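Local coordinates for NO-binding heme-dependent sensor protein (PDB 4U9B) that binds heme and, on its iron, nitric oxide, and so probably serves as an H-NOX gas sensor in signalling, at residues F6-D11 / Q71-G76; H29-R34 / E44-S49; S93-I98 / I128-S133; I159-C164 / C172-E177. All coordinates share one frame; numbering follows the deposited sequence.

Interaction 1 of 4, residues F6-D11 / Q71-G76; sequences FNVLED and QFLFNG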
# COMPACT_ATOMS: atom_id res chain seq x y z
N PHE A 6 3.05 5.42 8.13
CA PHE A 6 3.06 5.08 9.54
C PHE A 6 1.81 5.58 10.25
O PHE A 6 1.30 4.91 11.15
CB PHE A 6 4.30 5.66 10.23
CG PHE A 6 5.59 5.02 9.81
CD1 PHE A 6 6.07 3.91 10.48
CD2 PHE A 6 6.31 5.53 8.74
CE1 PHE A 6 7.26 3.32 10.10
CE2 PHE A 6 7.50 4.94 8.35
CZ PHE A 6 7.97 3.84 9.03
N ASN A 7 1.32 6.75 9.86
CA ASN A 7 0.12 7.30 10.48
C ASN A 7 -1.09 6.41 10.23
O ASN A 7 -1.89 6.19 11.13
CB ASN A 7 -0.16 8.72 9.96
CG ASN A 7 0.88 9.73 10.41
OD1 ASN A 7 1.57 9.54 11.42
ND2 ASN A 7 0.99 10.82 9.66
N VAL A 8 -1.23 5.91 9.01
CA VAL A 8 -2.35 5.04 8.69
C VAL A 8 -2.16 3.70 9.40
O VAL A 8 -3.13 3.09 9.86
CB VAL A 8 -2.50 4.82 7.17
CG1 VAL A 8 -3.67 3.89 6.88
CG2 VAL A 8 -2.72 6.16 6.47
N LEU A 9 -0.91 3.24 9.51
CA LEU A 9 -0.63 2.01 10.24
C LEU A 9 -1.03 2.18 11.70
O LEU A 9 -1.60 1.27 12.30
CB LEU A 9 0.85 1.63 10.13
CG LEU A 9 1.27 0.33 10.84
CD1 LEU A 9 0.59 -0.87 10.21
CD2 LEU A 9 2.78 0.15 10.82
N GLU A 10 -0.75 3.36 12.26
CA GLU A 10 -1.14 3.64 13.64
C GLU A 10 -2.66 3.53 13.79
O GLU A 10 -3.15 2.89 14.73
CB GLU A 10 -0.68 5.04 14.08
CG GLU A 10 -1.01 5.34 15.55
CD GLU A 10 -0.63 6.74 15.97
OE1 GLU A 10 -1.20 7.22 16.98
OE2 GLU A 10 0.22 7.36 15.31
N ASP A 11 -3.39 4.14 12.86
CA ASP A 11 -4.85 4.07 12.89
C ASP A 11 -5.33 2.62 12.93
O ASP A 11 -6.26 2.28 13.64
CB ASP A 11 -5.46 4.79 11.68
CG ASP A 11 -5.28 6.29 11.73
OD1 ASP A 11 -4.99 6.82 12.83
OD2 ASP A 11 -5.43 6.95 10.68
N GLN A 71 -5.08 -2.83 1.97
CA GLN A 71 -6.49 -2.55 1.73
C GLN A 71 -6.98 -1.44 2.64
O GLN A 71 -7.73 -0.56 2.22
CB GLN A 71 -7.32 -3.81 1.93
CG GLN A 71 -8.79 -3.62 1.59
CD GLN A 71 -9.48 -4.92 1.20
OE1 GLN A 71 -8.97 -6.01 1.45
NE2 GLN A 71 -10.64 -4.80 0.58
N PHE A 72 -6.55 -1.48 3.90
CA PHE A 72 -6.87 -0.43 4.86
C PHE A 72 -6.28 0.89 4.40
O PHE A 72 -6.89 1.95 4.55
CB PHE A 72 -6.33 -0.81 6.25
CG PHE A 72 -6.73 0.14 7.35
CD1 PHE A 72 -5.96 1.26 7.63
CD2 PHE A 72 -7.85 -0.11 8.12
CE1 PHE A 72 -6.32 2.13 8.65
CE2 PHE A 72 -8.22 0.76 9.14
CZ PHE A 72 -7.45 1.88 9.40
N LEU A 73 -5.09 0.81 3.80
CA LEU A 73 -4.31 2.00 3.45
C LEU A 73 -4.94 2.84 2.35
O LEU A 73 -4.71 4.05 2.29
CB LEU A 73 -2.90 1.58 3.03
CG LEU A 73 -1.94 2.67 2.55
CD1 LEU A 73 -1.69 3.72 3.63
CD2 LEU A 73 -0.62 2.05 2.10
N PHE A 74 -5.74 2.24 1.47
CA PHE A 74 -6.30 3.02 0.38
C PHE A 74 -7.19 4.14 0.90
O PHE A 74 -7.07 5.28 0.47
CB PHE A 74 -7.10 2.16 -0.60
CG PHE A 74 -7.63 2.95 -1.75
CD1 PHE A 74 -6.85 3.15 -2.88
CD2 PHE A 74 -8.88 3.55 -1.69
CE1 PHE A 74 -7.32 3.90 -3.93
CE2 PHE A 74 -9.35 4.31 -2.74
CZ PHE A 74 -8.57 4.48 -3.87
N ASN A 75 -8.09 3.81 1.82
CA ASN A 75 -8.96 4.81 2.40
C ASN A 75 -8.17 5.84 3.20
O ASN A 75 -8.52 7.02 3.23
CB ASN A 75 -10.01 4.15 3.30
CG ASN A 75 -10.71 3.00 2.63
OD1 ASN A 75 -10.14 1.91 2.47
ND2 ASN A 75 -11.95 3.21 2.23
N GLY A 76 -7.09 5.39 3.83
CA GLY A 76 -6.23 6.27 4.59
C GLY A 76 -5.59 7.32 3.70
O GLY A 76 -5.48 8.48 4.07
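Val8 of helix 3-17 wedges between Phe72, Leu73 and Gly76 of helix 62-80, joining two helices of the alpha-helical part of the H-NOX fold. The two short segments run 9.7 Å apart at their axes, at 114° between their directions. The tight part is made by apolar side chains. Val8 CG1 meets the rim of the Phe72 ring in its plane, 3.6 Å from Phe72 CD1, valine and ring passing alongside and heading opposite ways. Leu73 comes in square to Val8, its CD1 3.8 Å from Val8 CB. Because Gly76 has no side chain, Val8 CG2 can settle against the bare backbone, 4.0 Å from Gly76 CA. With CG trans to its own backbone N (chi1 -174°), the Phe72 ring reaches helix 3-17, where CE1 also lies obliquely 3.5 Å from Val8 O. Beyond this wedge the contact slackens toward the partly exposed side: there Asp11 CB merely grazes the ring edge, 4.1 Å from Phe72 CE1. The Asp11 carboxylate turns to Arg80, which also bonds to Gly76 O. Shortening Phe72 to an alanine would probably leave Val8 CG1 and Asp11 CB without their neighbour and open a gap between the helices. With no hydrogen bond between the segments, their fit depends on shape, while the Asp11-Arg80 salt bridge ties the helices electrostatically at the margin.

Interaction 2 of 4, residues H29-R34 / E44-S49; sequences HAPKDR and ESELFS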
# COMPACT_ATOMS: atom_id res chain seq x y z
N HIS A 29 10.75 -1.03 18.22
CA HIS A 29 11.20 -1.01 16.83
C HIS A 29 11.61 0.37 16.28
O HIS A 29 12.16 0.45 15.19
CB HIS A 29 10.09 -1.59 15.95
CG HIS A 29 9.67 -2.97 16.36
ND1 HIS A 29 10.51 -4.05 16.28
CD2 HIS A 29 8.51 -3.43 16.87
CE1 HIS A 29 9.89 -5.13 16.72
NE2 HIS A 29 8.67 -4.78 17.09
N ALA A 30 11.35 1.43 17.03
CA ALA A 30 11.71 2.78 16.59
C ALA A 30 12.62 3.48 17.60
O ALA A 30 12.57 3.17 18.79
CB ALA A 30 10.46 3.61 16.35
N PRO A 31 13.45 4.44 17.13
CA PRO A 31 14.30 5.23 18.02
C PRO A 31 13.51 5.91 19.14
O PRO A 31 12.29 6.03 19.05
CB PRO A 31 14.91 6.27 17.08
CG PRO A 31 14.95 5.59 15.77
CD PRO A 31 13.69 4.76 15.71
N LYS A 32 14.19 6.35 20.19
CA LYS A 32 13.53 6.89 21.37
C LYS A 32 12.79 8.17 21.01
O LYS A 32 13.27 9.00 20.22
CB LYS A 32 14.54 7.14 22.48
CG LYS A 32 13.90 7.32 23.83
CD LYS A 32 14.79 6.82 24.97
CE LYS A 32 16.15 7.49 24.95
NZ LYS A 32 16.92 7.18 26.17
N ASP A 33 11.58 8.29 21.55
CA ASP A 33 10.69 9.43 21.32
C ASP A 33 10.30 9.62 19.85
O ASP A 33 10.12 10.74 19.39
CB ASP A 33 11.32 10.72 21.86
CG ASP A 33 11.43 10.72 23.37
OD1 ASP A 33 10.39 10.90 24.04
OD2 ASP A 33 12.55 10.54 23.88
N ARG A 34 10.17 8.51 19.13
CA ARG A 34 9.75 8.56 17.73
C ARG A 34 8.33 9.12 17.60
O ARG A 34 7.41 8.68 18.28
CB ARG A 34 9.83 7.17 17.09
CG ARG A 34 9.13 7.03 15.73
CD ARG A 34 9.74 7.92 14.66
NE ARG A 34 10.97 7.35 14.10
CZ ARG A 34 12.16 7.93 14.09
NH1 ARG A 34 12.34 9.13 14.62
NH2 ARG A 34 13.20 7.31 13.54
N GLU A 44 12.38 2.46 6.30
CA GLU A 44 11.34 1.49 5.99
C GLU A 44 11.45 0.29 6.93
O GLU A 44 10.46 -0.42 7.15
CB GLU A 44 11.44 1.04 4.53
CG GLU A 44 12.72 0.30 4.20
CD GLU A 44 12.99 0.26 2.71
OE1 GLU A 44 12.97 1.33 2.07
OE2 GLU A 44 13.21 -0.85 2.17
N SER A 45 12.63 0.08 7.49
CA SER A 45 12.84 -1.02 8.42
C SER A 45 11.95 -0.87 9.65
O SER A 45 11.54 -1.86 10.25
CB SER A 45 14.31 -1.09 8.85
OG SER A 45 14.74 0.13 9.43
N GLU A 46 11.65 0.37 10.03
CA GLU A 46 10.77 0.60 11.17
C GLU A 46 9.38 0.05 10.86
O GLU A 46 8.79 -0.65 11.69
CB GLU A 46 10.69 2.09 11.52
CG GLU A 46 11.98 2.63 12.13
CD GLU A 46 11.91 4.11 12.48
OE1 GLU A 46 10.83 4.59 12.85
OE2 GLU A 46 12.96 4.78 12.38
N LEU A 47 8.87 0.34 9.67
CA LEU A 47 7.56 -0.15 9.26
C LEU A 47 7.56 -1.68 9.23
O LEU A 47 6.68 -2.32 9.81
CB LEU A 47 7.18 0.40 7.88
CG LEU A 47 5.75 0.12 7.42
CD1 LEU A 47 4.78 1.15 8.00
CD2 LEU A 47 5.67 0.10 5.90
N PHE A 48 8.55 -2.26 8.56
CA PHE A 48 8.63 -3.71 8.42
C PHE A 48 8.77 -4.40 9.78
O PHE A 48 8.15 -5.44 10.02
CB PHE A 48 9.79 -4.11 7.50
CG PHE A 48 9.51 -3.92 6.04
CD1 PHE A 48 8.47 -4.60 5.42
CD2 PHE A 48 10.30 -3.08 5.27
CE1 PHE A 48 8.22 -4.44 4.07
CE2 PHE A 48 10.05 -2.91 3.92
CZ PHE A 48 9.01 -3.59 3.32
N SER A 49 9.58 -3.83 10.66
CA SER A 49 9.79 -4.41 11.99
C SER A 49 8.48 -4.44 12.76
O SER A 49 8.15 -5.43 13.41
CB SER A 49 10.84 -3.63 12.77
OG SER A 49 12.13 -3.90 12.26
O HOH W 1 13.29 -1.45 13.74
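Glu46 OE1 is gripped twice, by Arg34 NE at 3.0 Å and by the hydroxyl of Tyr36. The other carboxylate oxygen, OE2, takes Arg34 NH2 at 2.8 Å, making a side-on, two-nitrogen salt bridge in which both oxygens use syn lone pairs. The guanidinium and carboxylate planes are only 13° apart, and the N-H of NE points almost straight at its acceptor (178°). The Arg34 chain, bent at chi2 and chi3, folds back from the type II turn Pro31-Arg34 to meet an extended Glu46. Pro31 CD lies 3.4 Å from Glu46 OE2. At the other end, the His29 ring lies beneath Ser49 O, which sits 3.7 Å above the ring plane over its centre; His29 NE2 is hydrogen-bonded to Asp53. A water donates to both His29 O (2.6 Å) and Ser49 OG, while that hydroxyl donates to Ser45 O, which Ser49 N reaches from the opposite face. The loop after helix 19-29 is thus fastened to the start of helix 44-58 at two polar points. Buried beside Arg34 and the Tyr36 hydroxyl, the Glu46 carboxylate is likely to stay ionised, its charge matched within the contact.

Interaction 3 of 4, residues S93-I98 / I128-S133; sequences SLVMGI and IALRYS. With HEM (protoporphyrin IX containing Fe), chain B.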
# COMPACT_ATOMS: atom_id res chain seq x y z
N SER A 93 -9.67 3.67 -14.43
CA SER A 93 -9.00 4.95 -14.61
C SER A 93 -7.95 5.18 -13.54
O SER A 93 -6.85 5.65 -13.83
CB SER A 93 -10.02 6.10 -14.59
OG SER A 93 -11.10 5.84 -15.47
N LEU A 94 -8.28 4.84 -12.30
CA LEU A 94 -7.36 5.02 -11.17
C LEU A 94 -6.11 4.16 -11.37
O LEU A 94 -4.99 4.66 -11.28
CB LEU A 94 -8.04 4.66 -9.85
CG LEU A 94 -7.27 4.99 -8.57
CD1 LEU A 94 -8.24 5.23 -7.42
CD2 LEU A 94 -6.28 3.89 -8.18
N VAL A 95 -6.31 2.87 -11.61
CA VAL A 95 -5.20 1.93 -11.75
C VAL A 95 -4.28 2.32 -12.90
O VAL A 95 -3.06 2.30 -12.77
CB VAL A 95 -5.71 0.49 -11.95
CG1 VAL A 95 -4.53 -0.47 -12.12
CG2 VAL A 95 -6.57 0.06 -10.78
N MET A 96 -4.88 2.65 -14.04
CA MET A 96 -4.11 3.06 -15.21
C MET A 96 -3.46 4.42 -14.99
O MET A 96 -2.58 4.83 -15.74
CB MET A 96 -5.01 3.09 -16.44
CG MET A 96 -5.49 1.71 -16.87
SD MET A 96 -4.14 0.61 -17.34
CE MET A 96 -3.56 1.42 -18.84
N GLY A 97 -3.90 5.12 -13.94
CA GLY A 97 -3.37 6.44 -13.62
C GLY A 97 -2.35 6.45 -12.50
O GLY A 97 -1.86 7.51 -12.12
N ILE A 98 -2.02 5.28 -11.97
CA ILE A 98 -1.02 5.21 -10.90
C ILE A 98 0.32 5.72 -11.41
O ILE A 98 0.99 6.50 -10.74
CB ILE A 98 -0.85 3.76 -10.35
CG1 ILE A 98 -2.15 3.28 -9.70
CG2 ILE A 98 0.29 3.70 -9.34
CD1 ILE A 98 -2.15 1.81 -9.31
N ILE A 128 -6.59 -5.84 -16.65
CA ILE A 128 -5.48 -4.91 -16.48
C ILE A 128 -4.23 -5.67 -16.06
O ILE A 128 -4.26 -6.40 -15.08
CB ILE A 128 -5.80 -3.83 -15.42
CG1 ILE A 128 -7.06 -3.06 -15.81
CG2 ILE A 128 -4.62 -2.87 -15.26
CD1 ILE A 128 -7.65 -2.23 -14.67
N ALA A 129 -3.15 -5.50 -16.82
CA ALA A 129 -1.86 -6.08 -16.47
C ALA A 129 -1.00 -5.03 -15.77
O ALA A 129 -0.55 -4.07 -16.39
CB ALA A 129 -1.16 -6.60 -17.71
N LEU A 130 -0.78 -5.24 -14.48
CA LEU A 130 -0.06 -4.27 -13.66
C LEU A 130 1.30 -4.81 -13.24
O LEU A 130 1.39 -5.76 -12.46
CB LEU A 130 -0.89 -3.91 -12.43
CG LEU A 130 -0.54 -2.59 -11.74
CD1 LEU A 130 -0.77 -1.40 -12.67
CD2 LEU A 130 -1.35 -2.42 -10.47
N ARG A 131 2.36 -4.21 -13.78
CA ARG A 131 3.72 -4.58 -13.41
C ARG A 131 4.12 -3.81 -12.16
O ARG A 131 3.92 -2.60 -12.08
CB ARG A 131 4.70 -4.29 -14.55
CG ARG A 131 6.13 -4.72 -14.25
CD ARG A 131 7.11 -4.13 -15.25
NE ARG A 131 8.48 -4.58 -15.01
CZ ARG A 131 9.36 -3.97 -14.21
NH1 ARG A 131 9.02 -2.86 -13.55
NH2 ARG A 131 10.58 -4.47 -14.07
N TYR A 132 4.70 -4.51 -11.19
CA TYR A 132 5.18 -3.91 -9.96
C TYR A 132 6.65 -4.24 -9.75
O TYR A 132 7.07 -5.39 -9.90
CB TYR A 132 4.35 -4.39 -8.77
CG TYR A 132 4.91 -3.97 -7.43
CD1 TYR A 132 5.86 -4.74 -6.77
CD2 TYR A 132 4.49 -2.80 -6.81
CE1 TYR A 132 6.37 -4.36 -5.55
CE2 TYR A 132 5.00 -2.40 -5.59
CZ TYR A 132 5.94 -3.19 -4.96
OH TYR A 132 6.46 -2.81 -3.74
N SER A 133 7.43 -3.23 -9.40
CA SER A 133 8.83 -3.42 -9.03
C SER A 133 9.21 -2.42 -7.94
O SER A 133 8.85 -1.25 -8.03
CB SER A 133 9.74 -3.23 -10.24
OG SER A 133 11.05 -3.70 -9.96
CHA HEM B . 3.50 4.08 -1.47
CHB HEM B . 0.99 1.33 -4.57
CHC HEM B . -2.61 4.54 -4.57
CHD HEM B . 0.39 7.73 -2.47
C1A HEM B . 3.04 2.99 -2.16
C2A HEM B . 3.46 1.61 -1.99
C3A HEM B . 2.76 0.86 -2.85
C4A HEM B . 1.88 1.73 -3.59
CMA HEM B . 2.86 -0.66 -3.04
CAA HEM B . 4.53 1.10 -1.00
CBA HEM B . 5.93 1.56 -1.41
CGA HEM B . 6.60 0.61 -2.38
O1A HEM B . 7.78 0.89 -2.77
O2A HEM B . 6.00 -0.42 -2.78
C1B HEM B . -0.22 1.92 -4.80
C2B HEM B . -1.33 1.33 -5.51
C3B HEM B . -2.34 2.23 -5.53
C4B HEM B . -1.88 3.40 -4.80
CMB HEM B . -1.25 -0.08 -6.14
CAB HEM B . -3.76 2.13 -6.13
CBB HEM B . -4.36 0.97 -6.43
C1C HEM B . -2.11 5.70 -4.00
C2C HEM B . -2.85 6.93 -3.82
C3C HEM B . -2.04 7.84 -3.25
C4C HEM B . -0.75 7.20 -3.04
CMC HEM B . -4.32 7.14 -4.22
CAC HEM B . -2.49 9.28 -2.89
CBC HEM B . -1.64 10.25 -2.56
C1D HEM B . 1.44 7.03 -1.93
C2D HEM B . 2.38 7.58 -0.99
C3D HEM B . 3.35 6.44 -0.68
C4D HEM B . 2.90 5.31 -1.46
CMD HEM B . 2.41 9.00 -0.41
CAD HEM B . 4.56 6.48 0.28
CBD HEM B . 5.81 6.91 -0.48
CGD HEM B . 6.97 6.92 0.49
O1D HEM B . 6.87 6.24 1.54
O2D HEM B . 8.00 7.60 0.21
NA HEM B . 2.06 3.02 -3.15
NB HEM B . -0.59 3.18 -4.38
NC HEM B . -0.83 5.90 -3.52
ND HEM B . 1.77 5.70 -2.18
FE HEM B . 0.70 4.51 -3.47
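Val95, Met96 and Ile98 bring the helical wall of the H-NOX heme pocket against Ile128 and Leu130 of strand 128-133, in the antiparallel sheet of the fold. Along 93-98, Leu94 turns from the strand to the heme, its CD2 3.7 Å from HEM CAB of a vinyl group. Val95 follows and carries the centre of the contact. With Val95 CG1 trans to its backbone N (chi1 179°), that methyl drops between two strand side chains, 3.9 Å from Leu130 CD1 and 4.0 Å from Ile128 CG2. Met96, curled back at chi2 and chi3, sets its sulfur against the strand, SD 4.1 Å from the same Ile128 CG2. Gly97 leads into Ile98, which works in two directions: its CD1 stands 3.6 Å from HEM CAB, yet also approaches Leu130 CD2 more loosely, at 4.5 Å. Ile98 further touches the bound nitric oxide, whose pocket it shares with Ile102 and Leu115. No hydrogen bond links the segments; this is an apolar seam, continued by Leu146 of helix 139-152, which touches both Val95 and Leu130. Further along the strand, Tyr132 begins the Tyr-x-Ser-x-Arg motif of H-NOX proteins, completed by Ser134 and Arg136, all three hydrogen-bonded to the heme. The Tyr132 hydroxyl also bonds to Leu138 N, and the propionate lies at the ring edge, with Tyr132 OH donating to HEM O2A at 2.6 Å.

Interaction 4 of 4, residues I159-C164 / C172-E177; sequences ISHDTC and CMLIIE. With ZN (zinc ion), chain D.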
# COMPACT_ATOMS: atom_id res chain seq x y z
N ILE A 159 -7.61 -10.87 -8.63
CA ILE A 159 -6.21 -10.61 -8.97
C ILE A 159 -5.41 -11.90 -9.06
O ILE A 159 -5.40 -12.72 -8.14
CB ILE A 159 -5.54 -9.67 -7.93
CG1 ILE A 159 -6.28 -8.33 -7.90
CG2 ILE A 159 -4.05 -9.46 -8.27
CD1 ILE A 159 -5.69 -7.30 -6.95
N SER A 160 -4.73 -12.06 -10.20
CA SER A 160 -3.75 -13.12 -10.39
C SER A 160 -2.37 -12.52 -10.25
O SER A 160 -2.05 -11.52 -10.89
CB SER A 160 -3.92 -13.79 -11.75
OG SER A 160 -5.20 -14.40 -11.86
N HIS A 161 -1.55 -13.13 -9.41
CA HIS A 161 -0.25 -12.61 -9.04
C HIS A 161 0.77 -13.73 -9.27
O HIS A 161 1.37 -14.24 -8.33
CB HIS A 161 -0.29 -12.13 -7.59
CG HIS A 161 0.93 -11.41 -7.12
ND1 HIS A 161 0.92 -10.60 -6.00
CD2 HIS A 161 2.20 -11.40 -7.58
CE1 HIS A 161 2.12 -10.10 -5.81
NE2 HIS A 161 2.93 -10.57 -6.74
N ASP A 162 0.94 -14.11 -10.54
CA ASP A 162 1.63 -15.36 -10.90
C ASP A 162 3.11 -15.18 -11.20
O ASP A 162 3.84 -16.16 -11.36
CB ASP A 162 0.93 -16.01 -12.10
CG ASP A 162 -0.48 -16.46 -11.78
OD1 ASP A 162 -0.76 -16.83 -10.62
OD2 ASP A 162 -1.33 -16.45 -12.70
N THR A 163 3.55 -13.93 -11.32
CA THR A 163 4.98 -13.61 -11.30
C THR A 163 5.20 -12.75 -10.07
O THR A 163 4.44 -11.81 -9.83
CB THR A 163 5.43 -12.85 -12.57
OG1 THR A 163 5.08 -13.60 -13.73
CG2 THR A 163 6.93 -12.61 -12.55
N CYS A 164 6.22 -13.08 -9.28
CA CYS A 164 6.43 -12.39 -8.01
C CYS A 164 7.90 -12.32 -7.61
O CYS A 164 8.65 -13.29 -7.75
CB CYS A 164 5.63 -13.06 -6.90
SG CYS A 164 5.68 -12.17 -5.33
N CYS A 172 6.86 -8.11 -10.17
CA CYS A 172 5.60 -8.82 -10.02
C CYS A 172 4.67 -8.44 -11.15
O CYS A 172 4.74 -7.33 -11.68
CB CYS A 172 4.94 -8.51 -8.68
SG CYS A 172 5.97 -8.77 -7.24
N MET A 173 3.80 -9.37 -11.51
CA MET A 173 2.76 -9.13 -12.50
C MET A 173 1.41 -9.44 -11.88
O MET A 173 1.11 -10.59 -11.55
CB MET A 173 2.99 -9.99 -13.75
CG MET A 173 2.04 -9.69 -14.89
SD MET A 173 2.07 -7.95 -15.39
CE MET A 173 3.81 -7.72 -15.74
N LEU A 174 0.62 -8.39 -11.69
CA LEU A 174 -0.72 -8.52 -11.13
C LEU A 174 -1.75 -8.33 -12.23
O LEU A 174 -1.91 -7.23 -12.76
CB LEU A 174 -0.94 -7.51 -10.01
CG LEU A 174 -0.27 -7.82 -8.66
CD1 LEU A 174 1.24 -7.77 -8.77
CD2 LEU A 174 -0.75 -6.86 -7.59
N ILE A 175 -2.43 -9.41 -12.59
CA ILE A 175 -3.50 -9.36 -13.58
C ILE A 175 -4.82 -9.13 -12.86
O ILE A 175 -5.25 -9.96 -12.06
CB ILE A 175 -3.57 -10.64 -14.42
CG1 ILE A 175 -2.21 -10.95 -15.05
CG2 ILE A 175 -4.65 -10.52 -15.50
CD1 ILE A 175 -1.63 -9.82 -15.89
N ILE A 176 -5.45 -8.01 -13.17
CA ILE A 176 -6.70 -7.63 -12.54
C ILE A 176 -7.87 -7.86 -13.50
O ILE A 176 -7.89 -7.31 -14.61
CB ILE A 176 -6.69 -6.15 -12.11
CG1 ILE A 176 -5.44 -5.84 -11.28
CG2 ILE A 176 -7.94 -5.80 -11.31
CD1 ILE A 176 -5.05 -4.38 -11.28
N GLU A 177 -8.82 -8.68 -13.07
CA GLU A 177 -10.04 -8.91 -13.83
C GLU A 177 -11.22 -8.28 -13.11
O GLU A 177 -11.51 -8.61 -11.96
CB GLU A 177 -10.28 -10.41 -14.02
CG GLU A 177 -11.50 -10.73 -14.87
CD GLU A 177 -11.67 -12.21 -15.12
OE1 GLU A 177 -11.34 -12.67 -16.23
OE2 GLU A 177 -12.14 -12.92 -14.21
ZN ZN D . 4.79 -10.15 -5.82
O HOH W 2 -7.33 -12.62 -12.52
O HOH W 3 0.03 -12.70 -12.83
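His161 holds CG trans to its backbone N (chi1 -173°), as Cys164 holds SG, while Cys172 swings SG beside its backbone N (chi1 -54°); together they bring the three ligands to one zinc ion. The site ties the turn end of an antiparallel beta hairpin, strands 156-163 and 172-179. Zinc is bound by His161 NE2 at 2.1 Å and by Cys164 SG and Cys172 SG, each at 2.3 Å; Cys139 of helix 139-152 is the fourth ligand. Leu174 runs alongside His161 and sets CD1 over the imidazole face in a CH-pi contact, 3.8 Å from the ring centroid and 4° off its normal. Glu143 bonds to His161 ND1, which probably helps fix the ring's rotation. With an alanine in place of Leu174 this face would lose its methyl cover, and the imidazole would probably be less firmly positioned for the metal. Ser160 and Ile175 form a hydrogen-bonded pair: Ser160 N to Ile175 O 2.9 Å, Ile175 N to Ser160 O 2.7 Å. Nearer the zinc, Met173 N bonds to Thr163 O, and a water joins the strands, accepting from Asp162 N at 2.8 Å and donating to Met173 O.

In the fold
Interactions 3 and 4 share one sheet, their centres 11 Å apart: strands 128-133 and 172-179 are neighbours, and Tyr132 O lies 2.7 Å from Cys172 N, a probable hydrogen bond. This couples a heme-propionate partner directly to a zinc ligand. Interactions 1 and 2, centres 16 Å apart, touch where helix 3-17 meets helix 44-58, Phe6 CE1 lying 3.4 Å from Leu47 N. Phe74 CZ, 3.6 Å from Leu94 CD1, connects interaction 1 to interaction 3. The heme lies nearest interactions 1 and 3: Leu73 approaches to about 6 Å, side chain to heme, and Ile98 to about 4 Å from nitric oxide, whereas Glu46 of interaction 2 stays about 11 Å from the heme.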